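Tumour necrosis factor receptor (PDB 3ON9) probably dampens host immune defence by binding tumour necrosis factor and chemokines outside the cell, this chain being its chemokine-binding SECRET domain, a beta-sandwich. Local coordinates at residues A[30-35]-A[39-44]; A[7-12]-A[81-86]; A[111-116]-A[123-128]; A[60-65]-A[153-158]. One frame throughout, in Å; residues are numbered along the deposited sequence.

Contact 1 of 4, residues A[30-35]-A[39-44]; sequences SSTIST and TITLTH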
loop_
_atom_site.group_PDB
_atom_site.type_symbol
_atom_site.label_atom_id
_atom_site.label_comp_id
_atom_site.label_asym_id
_atom_site.label_seq_id
_atom_site.Cartn_x
_atom_site.Cartn_y
_atom_site.Cartn_z
ATOM N N SER A 30 -12.049 -4.471 -3.667
ATOM C CA SER A 30 -11.434 -3.158 -3.821
ATOM C C SER A 30 -11.417 -2.523 -2.436
ATOM O O SER A 30 -12.414 -1.973 -1.975
ATOM C CB SER A 30 -12.221 -2.306 -4.823
ATOM O OG SER A 30 -11.625 -1.025 -5.012
ATOM N N SER A 31 -10.281 -2.635 -1.756
ATOM C CA SER A 31 -10.178 -2.176 -0.380
ATOM C C SER A 31 -9.855 -0.688 -0.328
ATOM O O SER A 31 -9.020 -0.195 -1.092
ATOM C CB SER A 31 -9.094 -2.969 0.356
ATOM O OG SER A 31 -9.398 -4.355 0.419
ATOM N N THR A 32 -10.517 0.032 0.575
ATOM C CA THR A 32 -10.269 1.461 0.692
ATOM C C THR A 32 -9.944 1.924 2.104
ATOM O O THR A 32 -10.495 1.413 3.089
ATOM C CB THR A 32 -11.448 2.299 0.147
ATOM O OG1 THR A 32 -12.673 1.866 0.757
ATOM C CG2 THR A 32 -11.556 2.175 -1.377
ATOM N N ILE A 33 -9.038 2.894 2.183
ATOM C CA ILE A 33 -8.894 3.739 3.360
ATOM C C ILE A 33 -9.210 5.144 2.894
ATOM O O ILE A 33 -8.657 5.590 1.902
ATOM C CB ILE A 33 -7.447 3.711 3.893
ATOM C CG1 ILE A 33 -7.070 2.294 4.344
ATOM C CG2 ILE A 33 -7.264 4.750 4.998
ATOM C CD1 ILE A 33 -5.542 2.059 4.432
ATOM N N SER A 34 -10.109 5.852 3.574
ATOM C CA SER A 34 -10.428 7.211 3.146
ATOM C C SER A 34 -10.567 8.193 4.294
ATOM O O SER A 34 -11.156 7.881 5.332
ATOM C CB SER A 34 -11.725 7.233 2.316
ATOM O OG SER A 34 -11.814 8.463 1.611
ATOM N N THR A 35 -10.022 9.387 4.094
ATOM C CA THR A 35 -10.375 10.533 4.919
ATOM C C THR A 35 -11.244 11.392 4.017
ATOM O O THR A 35 -11.585 10.972 2.910
ATOM C CB THR A 35 -9.136 11.333 5.346
ATOM O OG1 THR A 35 -8.485 11.875 4.186
ATOM C CG2 THR A 35 -8.169 10.434 6.084
ATOM N N THR A 39 -8.266 9.329 -0.650
ATOM C CA THR A 39 -8.747 7.949 -0.653
ATOM C C THR A 39 -7.658 7.071 -1.254
ATOM O O THR A 39 -7.092 7.395 -2.299
ATOM C CB THR A 39 -10.030 7.773 -1.476
ATOM O OG1 THR A 39 -11.053 8.636 -0.960
ATOM C CG2 THR A 39 -10.522 6.313 -1.401
ATOM N N ILE A 40 -7.363 5.974 -0.571
ATOM C CA ILE A 40 -6.420 4.987 -1.086
ATOM C C ILE A 40 -7.213 3.732 -1.431
ATOM O O ILE A 40 -7.883 3.159 -0.566
ATOM C CB ILE A 40 -5.339 4.639 -0.061
ATOM C CG1 ILE A 40 -4.632 5.910 0.428
ATOM C CG2 ILE A 40 -4.340 3.645 -0.671
ATOM C CD1 ILE A 40 -3.750 5.687 1.649
ATOM N N THR A 41 -7.130 3.317 -2.694
ATOM C CA THR A 41 -7.885 2.172 -3.209
ATOM C C THR A 41 -6.935 1.085 -3.700
ATOM O O THR A 41 -6.076 1.317 -4.561
ATOM C CB THR A 41 -8.830 2.591 -4.359
ATOM O OG1 THR A 41 -9.718 3.616 -3.895
ATOM C CG2 THR A 41 -9.646 1.397 -4.874
ATOM N N LEU A 42 -7.091 -0.103 -3.125
ATOM C CA LEU A 42 -6.262 -1.252 -3.436
ATOM C C LEU A 42 -7.059 -2.397 -4.061
ATOM O O LEU A 42 -8.045 -2.858 -3.491
ATOM C CB LEU A 42 -5.616 -1.769 -2.149
ATOM C CG LEU A 42 -4.990 -3.163 -2.218
ATOM C CD1 LEU A 42 -3.710 -3.180 -3.047
ATOM C CD2 LEU A 42 -4.732 -3.656 -0.807
ATOM N N THR A 43 -6.619 -2.875 -5.215
ATOM C CA THR A 43 -7.125 -4.153 -5.730
ATOM C C THR A 43 -6.010 -5.203 -5.778
ATOM O O THR A 43 -4.820 -4.890 -5.699
ATOM C CB THR A 43 -7.828 -4.035 -7.098
ATOM O OG1 THR A 43 -6.889 -3.640 -8.098
ATOM C CG2 THR A 43 -8.970 -3.019 -7.042
ATOM N N HIS A 44 -6.410 -6.458 -5.901
ATOM C CA HIS A 44 -5.490 -7.565 -5.701
ATOM C C HIS A 44 -5.970 -8.789 -6.456
ATOM O O HIS A 44 -5.952 -9.904 -5.925
ATOM C CB HIS A 44 -5.401 -7.865 -4.210
ATOM C CG HIS A 44 -6.740 -8.009 -3.559
ATOM N ND1 HIS A 44 -7.386 -6.968 -2.923
ATOM C CD2 HIS A 44 -7.576 -9.071 -3.493
ATOM C CE1 HIS A 44 -8.558 -7.392 -2.476
ATOM N NE2 HIS A 44 -8.696 -8.665 -2.804
#
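Residues 30-34 and 39-44 pair as an antiparallel beta hairpin, with their axes 4.6 Å apart at closest approach and 160° between their directions. The hairpin lies in the six-stranded sheet of the SECRET beta-sandwich. Ser31 with Leu42 and Ile33 with Ile40 are the hydrogen-bonded pairs. Thr32 with Thr41 and Ser34 with Thr39 are non-hydrogen-bonded pairs. The bond from Ile40 N to Ile33 O is 2.8 Å and almost straight, at 177°.

The side chains sort by face. Ser31, Ile33, Ile40 and Leu42 point into the sandwich, where Phe67 of strand 62-69 touches Ser31, Ile33 and Leu42. Ser31 OG is hydrogen-bonded to Gly28 O. It also approaches the edge of the His44 ring near the ring plane.

The other face carries small hydroxyl side chains. Thr32 and Thr41 stand side by side and point the same way, with Thr32 CG2 3.4 Å from Thr41 OG1. Thr41 CG2 lies anti to its backbone N, which turns this methyl toward Ser30. The packing is tight there, with Ser30 OG 3.1 Å from Thr41 CG2. Near the turn, Thr39 OG1 donates to Ser34 OG at 2.7 Å. Ser34 OG has two acceptors for its one proton: Leu38 O, and Thr35 O at 2.8 Å, which it meets in the carbonyl plane on a lone pair.

Contact 2 of 4, residues A[7-12]-A[81-86]; sequences NSIDVE and CKINLE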
loop_
_atom_site.group_PDB
_atom_site.type_symbol
_atom_site.label_atom_id
_atom_site.label_comp_id
_atom_site.label_asym_id
_atom_site.label_seq_id
_atom_site.Cartn_x
_atom_site.Cartn_y
_atom_site.Cartn_z
ATOM N N ASN A 7 3.690 -15.824 0.620
ATOM C CA ASN A 7 2.439 -16.043 1.339
ATOM C C ASN A 7 1.998 -14.793 2.088
ATOM O O ASN A 7 1.061 -14.837 2.873
ATOM C CB ASN A 7 2.531 -17.240 2.308
ATOM C CG ASN A 7 3.704 -17.139 3.266
ATOM O OD1 ASN A 7 4.469 -16.190 3.220
ATOM N ND2 ASN A 7 3.844 -18.126 4.142
ATOM N N SER A 8 2.694 -13.685 1.838
ATOM C CA SER A 8 2.441 -12.447 2.565
ATOM C C SER A 8 2.559 -11.256 1.626
ATOM O O SER A 8 3.520 -11.169 0.869
ATOM C CB SER A 8 3.482 -12.288 3.679
ATOM O OG SER A 8 3.366 -11.026 4.317
ATOM N N ILE A 9 1.584 -10.348 1.670
ATOM C CA ILE A 9 1.681 -9.088 0.936
ATOM C C ILE A 9 1.455 -7.946 1.912
ATOM O O ILE A 9 0.500 -7.963 2.695
ATOM C CB ILE A 9 0.650 -8.951 -0.219
ATOM C CG1 ILE A 9 0.598 -10.212 -1.076
ATOM C CG2 ILE A 9 1.013 -7.760 -1.111
ATOM C CD1 ILE A 9 -0.459 -10.153 -2.186
ATOM N N ASP A 10 2.346 -6.962 1.842
ATOM C CA ASP A 10 2.330 -5.787 2.689
ATOM C C ASP A 10 2.299 -4.599 1.743
ATOM O O ASP A 10 3.088 -4.529 0.805
ATOM C CB ASP A 10 3.599 -5.788 3.561
ATOM C CG ASP A 10 3.970 -4.411 4.081
ATOM O OD1 ASP A 10 3.450 -4.026 5.145
ATOM O OD2 ASP A 10 4.802 -3.737 3.428
ATOM N N VAL A 11 1.342 -3.700 1.947
ATOM C CA VAL A 11 1.265 -2.476 1.172
ATOM C C VAL A 11 1.331 -1.316 2.153
ATOM O O VAL A 11 0.560 -1.270 3.104
ATOM C CB VAL A 11 -0.045 -2.415 0.346
ATOM C CG1 VAL A 11 -0.129 -1.094 -0.411
ATOM C CG2 VAL A 11 -0.115 -3.588 -0.621
ATOM N N GLU A 12 2.280 -0.404 1.941
ATOM C CA GLU A 12 2.450 0.760 2.801
ATOM C C GLU A 12 2.358 2.015 1.971
ATOM O O GLU A 12 2.933 2.088 0.886
ATOM C CB GLU A 12 3.821 0.751 3.476
ATOM C CG GLU A 12 4.097 -0.460 4.326
ATOM C CD GLU A 12 5.585 -0.652 4.568
ATOM O OE1 GLU A 12 6.223 0.248 5.164
ATOM O OE2 GLU A 12 6.116 -1.702 4.151
ATOM N N CYS A 81 -0.623 -12.622 -9.560
ATOM C CA CYS A 81 -1.073 -11.597 -8.624
ATOM C C CYS A 81 -0.892 -10.199 -9.219
ATOM O O CYS A 81 0.183 -9.862 -9.719
ATOM C CB CYS A 81 -0.288 -11.731 -7.320
ATOM S SG CYS A 81 -0.601 -10.439 -6.082
ATOM N N LYS A 82 -1.959 -9.406 -9.202
ATOM C CA LYS A 82 -1.919 -8.039 -9.714
ATOM C C LYS A 82 -2.347 -7.076 -8.606
ATOM O O LYS A 82 -3.504 -7.084 -8.183
ATOM C CB LYS A 82 -2.840 -7.912 -10.943
ATOM C CG LYS A 82 -2.440 -8.822 -12.112
ATOM C CD LYS A 82 -3.551 -8.946 -13.170
ATOM C CE LYS A 82 -4.530 -10.058 -12.830
ATOM N NZ LYS A 82 -3.948 -11.416 -13.067
ATOM N N ILE A 83 -1.409 -6.262 -8.121
ATOM C CA ILE A 83 -1.709 -5.265 -7.098
ATOM C C ILE A 83 -1.847 -3.900 -7.757
ATOM O O ILE A 83 -0.899 -3.409 -8.373
ATOM C CB ILE A 83 -0.599 -5.199 -6.034
ATOM C CG1 ILE A 83 -0.535 -6.507 -5.237
ATOM C CG2 ILE A 83 -0.811 -4.014 -5.103
ATOM C CD1 ILE A 83 -1.728 -6.739 -4.304
ATOM N N ASN A 84 -3.027 -3.298 -7.661
ATOM C CA ASN A 84 -3.223 -1.930 -8.139
ATOM C C ASN A 84 -3.543 -1.034 -6.967
ATOM O O ASN A 84 -4.310 -1.401 -6.078
ATOM C CB ASN A 84 -4.358 -1.832 -9.167
ATOM C CG ASN A 84 -4.052 -2.572 -10.457
ATOM O OD1 ASN A 84 -2.887 -2.689 -10.867
ATOM N ND2 ASN A 84 -5.102 -3.062 -11.115
ATOM N N LEU A 85 -2.974 0.158 -6.974
ATOM C CA LEU A 85 -3.154 1.082 -5.876
ATOM C C LEU A 85 -3.336 2.467 -6.456
ATOM O O LEU A 85 -2.568 2.881 -7.313
ATOM C CB LEU A 85 -1.889 1.073 -5.017
ATOM C CG LEU A 85 -1.954 1.717 -3.648
ATOM C CD1 LEU A 85 -2.927 0.940 -2.737
ATOM C CD2 LEU A 85 -0.556 1.759 -3.036
ATOM N N GLU A 86 -4.359 3.175 -5.995
ATOM C CA GLU A 86 -4.596 4.542 -6.428
ATOM C C GLU A 86 -4.741 5.432 -5.210
ATOM O O GLU A 86 -5.466 5.100 -4.268
ATOM C CB GLU A 86 -5.873 4.617 -7.275
ATOM C CG GLU A 86 -6.288 6.040 -7.643
ATOM C CD GLU A 86 -7.773 6.150 -7.986
ATOM O OE1 GLU A 86 -8.096 6.174 -9.196
ATOM O OE2 GLU A 86 -8.614 6.193 -7.054
#
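No flat group takes part where Ile9 and Val11 meet Cys81, Ile83 and Leu85. Methyl groups and one sulfur do the touching, so ring or amide faces and edges have no role across this contact. It is the packing of two sheets in the core of a beta-sandwich. The two strands run in roughly the same direction but lie in different sheets. Val11 and Leu85 have their CA atoms 9.0 Å apart, and the gap is spanned by side chains from both strands.

Ile9 makes two contacts with one methyl. Its CG1 is anti to the carbonyl carbon, and its chain then runs on extended (chi2 177°). This carries CD1 across to the other sheet. There Ile9 CD1 lies 3.9 Å from Cys81 SG and 4.2 Å from Ile83 CD1. The sulfur is held in place by its disulfide to Cys47.

Val11 and Leu85 reach toward each other, tip to tip. Val11 CG1 meets both ends of the leucine fork, at 3.9 Å from Leu85 CD2 and 4.2 Å from Leu85 CD1. All five side chains are buried.

Strand 8-16 begins at a classic beta bulge, where Asn7 and Ser8 both face Ala130. Phe51 of strand 51-59 packs on Ile9, Val11 and Ile83. From strand 122-130, Ile127 and Tyr129 touch Ile83, while Val125 touches Leu85. Strand 38-45 adds Leu42 and His44 against Ile83, and Ile40 against Leu85.

Contact 3 of 4, residues A[111-116]-A[123-128]; sequences ETVTVV and LDVYIV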
loop_
_atom_site.group_PDB
_atom_site.type_symbol
_atom_site.label_atom_id
_atom_site.label_comp_id
_atom_site.label_asym_id
_atom_site.label_seq_id
_atom_site.Cartn_x
_atom_site.Cartn_y
_atom_site.Cartn_z
ATOM N N GLU A 111 2.444 -4.933 -10.513
ATOM C CA GLU A 111 1.827 -3.882 -9.721
ATOM C C GLU A 111 1.809 -2.539 -10.447
ATOM O O GLU A 111 2.667 -2.257 -11.291
ATOM C CB GLU A 111 2.460 -3.789 -8.322
ATOM C CG GLU A 111 3.969 -3.747 -8.255
ATOM C CD GLU A 111 4.657 -5.064 -8.607
ATOM O OE1 GLU A 111 4.255 -6.156 -8.133
ATOM O OE2 GLU A 111 5.622 -4.995 -9.376
ATOM N N THR A 112 0.782 -1.746 -10.151
ATOM C CA THR A 112 0.695 -0.376 -10.651
ATOM C C THR A 112 0.270 0.525 -9.519
ATOM O O THR A 112 -0.563 0.149 -8.682
ATOM C CB THR A 112 -0.298 -0.209 -11.814
ATOM O OG1 THR A 112 -1.647 -0.218 -11.318
ATOM C CG2 THR A 112 -0.093 -1.302 -12.848
ATOM N N VAL A 113 0.863 1.710 -9.488
ATOM C CA VAL A 113 0.566 2.707 -8.481
ATOM C C VAL A 113 0.267 4.004 -9.198
ATOM O O VAL A 113 1.053 4.458 -10.039
ATOM C CB VAL A 113 1.750 2.911 -7.527
ATOM C CG1 VAL A 113 1.482 4.096 -6.603
ATOM C CG2 VAL A 113 2.015 1.622 -6.737
ATOM N N THR A 114 -0.882 4.583 -8.882
ATOM C CA THR A 114 -1.383 5.777 -9.551
ATOM C C THR A 114 -1.700 6.845 -8.517
ATOM O O THR A 114 -2.134 6.519 -7.420
ATOM C CB THR A 114 -2.680 5.454 -10.313
ATOM O OG1 THR A 114 -2.378 4.608 -11.427
ATOM C CG2 THR A 114 -3.359 6.730 -10.807
ATOM N N VAL A 115 -1.499 8.109 -8.873
ATOM C CA VAL A 115 -1.899 9.215 -8.004
ATOM C C VAL A 115 -2.760 10.185 -8.818
ATOM O O VAL A 115 -2.506 10.397 -10.010
ATOM C CB VAL A 115 -0.678 9.933 -7.376
ATOM C CG1 VAL A 115 0.290 10.431 -8.463
ATOM C CG2 VAL A 115 -1.125 11.065 -6.480
ATOM N N VAL A 116 -3.793 10.741 -8.184
ATOM C CA VAL A 116 -4.717 11.660 -8.843
ATOM C C VAL A 116 -4.731 12.976 -8.062
ATOM O O VAL A 116 -5.250 13.053 -6.946
ATOM C CB VAL A 116 -6.154 11.066 -8.960
ATOM C CG1 VAL A 116 -7.007 11.936 -9.872
ATOM C CG2 VAL A 116 -6.118 9.615 -9.494
ATOM N N LEU A 123 4.975 11.379 -1.280
ATOM C CA LEU A 123 4.173 10.162 -1.322
ATOM C C LEU A 123 5.125 9.005 -1.538
ATOM O O LEU A 123 5.848 8.973 -2.535
ATOM C CB LEU A 123 3.166 10.230 -2.473
ATOM C CG LEU A 123 2.401 8.947 -2.826
ATOM C CD1 LEU A 123 1.656 8.387 -1.595
ATOM C CD2 LEU A 123 1.434 9.182 -3.983
ATOM N N ASP A 124 5.130 8.058 -0.605
ATOM C CA ASP A 124 5.951 6.857 -0.720
ATOM C C ASP A 124 5.015 5.659 -0.709
ATOM O O ASP A 124 4.089 5.599 0.105
ATOM C CB ASP A 124 6.905 6.723 0.475
ATOM C CG ASP A 124 7.824 7.913 0.642
ATOM O OD1 ASP A 124 8.402 8.378 -0.356
ATOM O OD2 ASP A 124 7.974 8.367 1.790
ATOM N N VAL A 125 5.267 4.703 -1.596
ATOM C CA VAL A 125 4.521 3.457 -1.607
ATOM C C VAL A 125 5.496 2.285 -1.600
ATOM O O VAL A 125 6.499 2.295 -2.317
ATOM C CB VAL A 125 3.622 3.375 -2.847
ATOM C CG1 VAL A 125 2.963 2.006 -2.943
ATOM C CG2 VAL A 125 2.574 4.468 -2.773
ATOM N N TYR A 126 5.214 1.292 -0.764
ATOM C CA TYR A 126 5.940 0.031 -0.808
ATOM C C TYR A 126 4.959 -1.114 -0.956
ATOM O O TYR A 126 4.004 -1.222 -0.192
ATOM C CB TYR A 126 6.773 -0.178 0.457
ATOM C CG TYR A 126 7.644 0.997 0.833
ATOM C CD1 TYR A 126 8.939 1.129 0.334
ATOM C CD2 TYR A 126 7.170 1.976 1.689
ATOM C CE1 TYR A 126 9.730 2.225 0.690
ATOM C CE2 TYR A 126 7.951 3.065 2.045
ATOM C CZ TYR A 126 9.218 3.182 1.550
ATOM O OH TYR A 126 9.970 4.279 1.937
ATOM N N ILE A 127 5.203 -1.960 -1.946
ATOM C CA ILE A 127 4.438 -3.196 -2.095
ATOM C C ILE A 127 5.437 -4.327 -1.907
ATOM O O ILE A 127 6.389 -4.454 -2.673
ATOM C CB ILE A 127 3.792 -3.284 -3.474
ATOM C CG1 ILE A 127 2.860 -2.085 -3.669
ATOM C CG2 ILE A 127 3.000 -4.606 -3.601
ATOM C CD1 ILE A 127 2.346 -1.917 -5.076
ATOM N N VAL A 128 5.223 -5.131 -0.874
ATOM C CA VAL A 128 6.234 -6.082 -0.423
ATOM C C VAL A 128 5.663 -7.484 -0.397
ATOM O O VAL A 128 4.684 -7.756 0.307
ATOM C CB VAL A 128 6.744 -5.700 0.972
ATOM C CG1 VAL A 128 7.818 -6.678 1.435
ATOM C CG2 VAL A 128 7.299 -4.276 0.947
#
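Ile127 reaches Glu111 and Val113 because its CG1 is anti to the carbonyl carbon (chi1 -59°) and its chain continues extended (chi2 170°). The Ile127 side chain runs alongside those of Glu111 and Val113, pointing the opposite way, and its CD1 does the touching. Ile127 CD1 is 3.7 Å from Glu111 CB and 3.9 Å from Val113 CG2.

Val113 and Val125 share the same rotation and meet tip to tip. Two methyl pairs form: Val113 CG2 with Val125 CG1 at 3.9 Å, and Val113 CG1 with Val125 CG2 at 4.0 Å. Val115 and Leu123 lie flank to flank, oppositely directed, with Val115 CG2 4.0 Å from Leu123 CD2.

Only the aliphatic part of Glu111 joins this apolar layer. Its chain bends at chi2, and OE1 is hydrogen-bonded to Tyr129 OH and His109 ND1.

The strands run antiparallel, and their axes come within 9.5 Å at closest approach, a face-to-face packing of the two sheets of the beta-sandwich. The short connection between them holds Cys119, which is disulfide-bonded to Cys89. Strand 82-89 lies beside strand 110-116. Leu98 packs on Val113 and Val115. Tyr144 of strand 140-145 packs on Glu111 and Val113, while Ile13 and Met15 of strand 8-16 touch Leu123.

Contact 4 of 4, residues A[60-65]-A[153-158]; sequences DKLATS and DHIPPN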
loop_
_atom_site.group_PDB
_atom_site.type_symbol
_atom_site.label_atom_id
_atom_site.label_comp_id
_atom_site.label_asym_id
_atom_site.label_seq_id
_atom_site.Cartn_x
_atom_site.Cartn_y
_atom_site.Cartn_z
ATOM N N ASP A 60 1.348 14.848 13.651
ATOM C CA ASP A 60 1.211 16.178 13.065
ATOM C C ASP A 60 0.586 16.101 11.666
ATOM O O ASP A 60 -0.615 15.854 11.542
ATOM C CB ASP A 60 2.526 16.948 13.094
ATOM C CG ASP A 60 2.335 18.448 12.909
ATOM O OD1 ASP A 60 1.200 18.951 13.046
ATOM O OD2 ASP A 60 3.337 19.123 12.619
ATOM N N LYS A 61 1.381 16.314 10.623
ATOM C CA LYS A 61 0.842 16.257 9.264
ATOM C C LYS A 61 1.412 15.077 8.486
ATOM O O LYS A 61 1.247 14.998 7.272
ATOM C CB LYS A 61 1.109 17.558 8.513
ATOM C CG LYS A 61 0.432 18.791 9.107
ATOM C CD LYS A 61 0.789 20.020 8.279
ATOM C CE LYS A 61 -0.071 21.218 8.652
ATOM N NZ LYS A 61 0.371 21.837 9.931
ATOM N N LEU A 62 2.073 14.165 9.198
ATOM C CA LEU A 62 2.719 13.005 8.583
ATOM C C LEU A 62 1.887 11.748 8.817
ATOM O O LEU A 62 1.580 11.416 9.954
ATOM C CB LEU A 62 4.113 12.793 9.181
ATOM C CG LEU A 62 4.875 11.532 8.763
ATOM C CD1 LEU A 62 5.221 11.594 7.275
ATOM C CD2 LEU A 62 6.135 11.394 9.609
ATOM N N ALA A 63 1.549 11.047 7.743
ATOM C CA ALA A 63 0.744 9.833 7.856
ATOM C C ALA A 63 1.495 8.590 7.391
ATOM O O ALA A 63 2.204 8.626 6.389
ATOM C CB ALA A 63 -0.538 9.980 7.060
ATOM N N THR A 64 1.327 7.496 8.129
ATOM C CA THR A 64 1.678 6.183 7.611
ATOM C C THR A 64 0.387 5.383 7.512
ATOM O O THR A 64 -0.481 5.506 8.361
ATOM C CB THR A 64 2.729 5.446 8.481
ATOM O OG1 THR A 64 3.114 4.219 7.837
ATOM C CG2 THR A 64 2.187 5.137 9.867
ATOM N N SER A 65 0.260 4.582 6.467
ATOM C CA SER A 65 -0.964 3.828 6.236
ATOM C C SER A 65 -0.617 2.554 5.488
ATOM O O SER A 65 0.481 2.417 4.972
ATOM C CB SER A 65 -1.977 4.672 5.446
ATOM O OG SER A 65 -1.567 4.878 4.100
ATOM N N ASP A 153 9.208 5.811 10.937
ATOM C CA ASP A 153 9.563 4.845 11.968
ATOM C C ASP A 153 8.832 5.123 13.276
ATOM O O ASP A 153 8.695 6.276 13.696
ATOM C CB ASP A 153 11.069 4.874 12.250
ATOM C CG ASP A 153 11.895 4.270 11.130
ATOM O OD1 ASP A 153 11.322 3.805 10.119
ATOM O OD2 ASP A 153 13.138 4.257 11.276
ATOM N N HIS A 154 8.397 4.050 13.924
ATOM C CA HIS A 154 7.802 4.116 15.259
ATOM C C HIS A 154 6.436 4.804 15.335
ATOM O O HIS A 154 6.013 5.192 16.415
ATOM C CB HIS A 154 8.762 4.769 16.254
ATOM C CG HIS A 154 10.171 4.264 16.156
ATOM N ND1 HIS A 154 10.494 2.931 16.282
ATOM C CD2 HIS A 154 11.338 4.917 15.946
ATOM C CE1 HIS A 154 11.802 2.783 16.147
ATOM N NE2 HIS A 154 12.336 3.972 15.944
ATOM N N ILE A 155 5.753 4.962 14.205
ATOM C CA ILE A 155 4.344 5.370 14.228
ATOM C C ILE A 155 3.540 4.072 14.172
ATOM O O ILE A 155 3.688 3.297 13.233
ATOM C CB ILE A 155 3.985 6.288 13.027
ATOM C CG1 ILE A 155 4.858 7.549 13.012
ATOM C CG2 ILE A 155 2.484 6.666 13.044
ATOM C CD1 ILE A 155 4.601 8.458 11.804
ATOM N N PRO A 156 2.701 3.815 15.190
ATOM C CA PRO A 156 2.002 2.524 15.286
ATOM C C PRO A 156 0.864 2.377 14.265
ATOM O O PRO A 156 0.358 3.377 13.760
ATOM C CB PRO A 156 1.428 2.522 16.705
ATOM C CG PRO A 156 1.457 3.922 17.178
ATOM C CD PRO A 156 2.346 4.747 16.272
ATOM N N PRO A 157 0.466 1.132 13.971
ATOM C CA PRO A 157 -0.528 0.852 12.929
ATOM C C PRO A 157 -1.957 0.926 13.449
ATOM O O PRO A 157 -2.673 -0.082 13.433
ATOM C CB PRO A 157 -0.199 -0.580 12.495
ATOM C CG PRO A 157 0.473 -1.207 13.684
ATOM C CD PRO A 157 1.035 -0.098 14.552
ATOM N N ASN A 158 -2.355 2.109 13.901
ATOM C CA ASN A 158 -3.720 2.309 14.371
ATOM C C ASN A 158 -4.705 2.151 13.232
ATOM O O ASN A 158 -4.495 2.719 12.159
ATOM C CB ASN A 158 -3.888 3.710 14.940
ATOM C CG ASN A 158 -3.037 3.940 16.149
ATOM O OD1 ASN A 158 -3.422 3.598 17.277
ATOM N ND2 ASN A 158 -1.873 4.522 15.933
#
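The apolar contacts all centre on Ile155, which lies against Leu62 and Thr64. Thr64 and Ile155 lie alongside each other, pointing opposite ways. Thr64 CG2 is 3.5 Å from Ile155 CG2 and 3.8 Å from Ile155 CB. Leu62 and Ile155 cross obliquely, with Leu62 CD2 4.0 Å from Ile155 CD1. At chi1 -58° Ile155 CG2 lies anti to the backbone N and faces Thr64. The extended CG1 arm (chi2 177°) carries CD1 to Leu62. Val152 also packs on Leu62 and Thr64.

The polar bonds lead away from this patch. Thr64 has its hydroxyl anti to the backbone N (chi1 -175°), and OG1 is hydrogen-bonded to Asn14 OD1. The methyl is thereby left for Ile155. Within residues 153-158, Pro157 is the centre of an inverse gamma turn, with a weak bond of 3.0 Å from Asn158 N to Pro156 O.

The contact lays the C-terminal loop on the outer face of the five-stranded sheet. Ala63 and Ser65 point to the other face, that of the sandwich interior. Strand 62-69 lies between strands 51-59 and 8-16. Strand 51-59 also holds the loop: Ser57 touches Ile155 and hydrogen-bonds Asn158 ND2, and a backbone hydrogen bond links Tyr56 and Asn158.

Contacts 2 and 3 form one continuous core between the two sheets, with centres about 9 Å apart. Leu85 CD2 of contact 2 meets Val125 CG1 of contact 3 at 3.5 Å. Contact 1 lies within one sheet, its centre about 11 Å from that of contact 2. Strands 38-45 and 82-89 are neighbours in that sheet, with Thr43 N 2.9 Å from Asn84 O, a probable hydrogen bond. Contact 4 lies toward the outside, its centre about 17 Å from those of contacts 1 and 3. Even so, Ile40 CD1 comes within 3.4 Å of Ser65 OG. Along the chain, contact 1 lies within the loop closed by contact 2, and contact 3 within that closed by contact 4.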